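Putative phosphosugar isomerase (Clostridium difficile, PDB 3G68) probably acts as a sugar-phosphate isomerase with two SIS domains, binding phosphorylated carbohydrate derivatives as relatives of the glucosamine-6-phosphate synthase isomerase region do. Local coordinates at residues B[50-53]-B[54-57]. Residues are numbered along the deposited sequence; the frame is centred on the assembly and turned at random.
Sequences VQVQ and PYLQ
Pro54 sets its ring against the carbonyl of Val50, one turn back in helix 43-59, a worked example of how a helix absorbs a proline within its length. The ring carbon CD of Pro54 lies 3.3 Å from the carbonyl oxygen O of Val50; its ring nitrogen has no hydrogen to give, and the usual helical bond is missing at this point. One residue on, the helix opens further: a water donates to O of Gln51 at 2.7 Å and accepts a longer bond from N of Tyr55, bridging the kink. Regular bonding then resumes, with N of Leu56 reaching O of Val52 at 3.0 Å and N of Gln57 reaching O of Gln53 at 2.8 Å. The tight, buried side is apolar. With CG1 of Val52 anti to its backbone N (chi1 -179°), that methyl meets CG of Leu56 at 3.8 Å and lies obliquely to the Tyr55 ring, 4.3 Å from its CD2. Tyr55 packs on Met155 and Leu159 of helix 145-165, and its hydroxyl hydrogen-bonds that of Tyr309, far along the chain. The partly exposed side, with Gln53, Pro54 and Gln57, is more open to solvent and carries two amides. Here the glutamines run alongside each other, and NE2 of Gln53 passes 3.5 Å from CB of Gln57. Their amide planes differ by 34°, and each amide turns to the backbone of Val64: NE2 of Gln53 to its O, OE1 of Gln57 to its N. This pair of amides thus ties the helix to strand 63-67, within the parallel beta-alpha-beta unit 36-67 of the three-layered SIS fold.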
loop_
_atom_site.group_PDB
_atom_site.type_symbol
_atom_site.label_atom_id
_atom_site.label_comp_id
_atom_site.label_asym_id
_atom_site.label_seq_id
_atom_site.Cartn_x
_atom_site.Cartn_y
_atom_site.Cartn_z
ATOM N N VAL B 50 39.518 -25.485 31.552
ATOM C CA VAL B 50 38.770 -26.710 31.790
ATOM C C VAL B 50 37.515 -26.741 30.912
ATOM O O VAL B 50 37.185 -27.750 30.297
ATOM C CB VAL B 50 38.335 -26.836 33.274
ATOM C CG1 VAL B 50 37.479 -28.069 33.488
ATOM C CG2 VAL B 50 39.521 -26.844 34.216
ATOM N N GLN B 51 36.814 -25.615 30.856
ATOM C CA GLN B 51 35.563 -25.558 30.134
ATOM C C GLN B 51 35.700 -25.671 28.631
ATOM O O GLN B 51 34.920 -26.400 28.021
ATOM C CB GLN B 51 34.786 -24.268 30.469
ATOM C CG GLN B 51 33.442 -24.136 29.754
ATOM C CD GLN B 51 32.521 -25.289 30.039
ATOM O OE1 GLN B 51 32.414 -25.762 31.200
ATOM N NE2 GLN B 51 31.828 -25.747 29.012
ATOM N N VAL B 52 36.672 -24.969 28.051
ATOM C CA VAL B 52 36.828 -24.893 26.588
ATOM C C VAL B 52 37.721 -25.995 25.989
ATOM O O VAL B 52 37.577 -26.331 24.818
ATOM C CB VAL B 52 37.336 -23.495 26.186
ATOM C CG1 VAL B 52 37.493 -23.359 24.689
ATOM C CG2 VAL B 52 36.331 -22.452 26.735
ATOM N N GLN B 53 38.599 -26.587 26.795
ATOM C CA GLN B 53 39.451 -27.663 26.288
ATOM C C GLN B 53 38.707 -28.733 25.477
ATOM O O GLN B 53 39.204 -29.122 24.411
ATOM C CB GLN B 53 40.328 -28.274 27.396
ATOM C CG GLN B 53 41.254 -29.400 26.907
ATOM C CD GLN B 53 40.561 -30.754 26.784
ATOM O OE1 GLN B 53 39.612 -31.046 27.506
ATOM N NE2 GLN B 53 41.077 -31.610 25.897
ATOM N N PRO B 54 37.552 -29.232 25.964
ATOM C CA PRO B 54 36.872 -30.228 25.130
ATOM C C PRO B 54 36.521 -29.703 23.736
ATOM O O PRO B 54 36.778 -30.375 22.738
ATOM C CB PRO B 54 35.610 -30.570 25.923
ATOM C CG PRO B 54 35.964 -30.275 27.345
ATOM C CD PRO B 54 36.824 -29.026 27.233
ATOM N N TYR B 55 35.966 -28.501 23.672
ATOM C CA TYR B 55 35.619 -27.892 22.380
ATOM C C TYR B 55 36.805 -27.866 21.469
ATOM O O TYR B 55 36.710 -28.256 20.299
ATOM C CB TYR B 55 35.121 -26.463 22.605
ATOM C CG TYR B 55 34.853 -25.627 21.362
ATOM C CD1 TYR B 55 33.684 -25.784 20.638
ATOM C CD2 TYR B 55 35.742 -24.625 20.965
ATOM C CE1 TYR B 55 33.435 -25.011 19.507
ATOM C CE2 TYR B 55 35.475 -23.828 19.853
ATOM C CZ TYR B 55 34.313 -24.020 19.144
ATOM O OH TYR B 55 34.019 -23.227 18.039
ATOM N N LEU B 56 37.933 -27.433 22.021
ATOM C CA LEU B 56 39.141 -27.294 21.264
ATOM C C LEU B 56 39.693 -28.628 20.798
ATOM O O LEU B 56 40.153 -28.742 19.653
ATOM C CB LEU B 56 40.183 -26.541 22.057
ATOM C CG LEU B 56 39.878 -25.057 22.216
ATOM C CD1 LEU B 56 40.962 -24.440 23.132
ATOM C CD2 LEU B 56 39.804 -24.380 20.856
ATOM N N GLN B 57 39.641 -29.619 21.688
ATOM C CA GLN B 57 40.095 -30.969 21.353
ATOM C C GLN B 57 39.256 -31.533 20.192
ATOM O O GLN B 57 39.781 -32.210 19.318
ATOM C CB GLN B 57 40.019 -31.876 22.585
ATOM C CG GLN B 57 40.643 -33.280 22.412
ATOM C CD GLN B 57 42.171 -33.299 22.215
ATOM O OE1 GLN B 57 42.870 -32.315 22.442
ATOM N NE2 GLN B 57 42.684 -34.449 21.832
HETATM O O HOH W 1 33.788 -27.088 25.695
#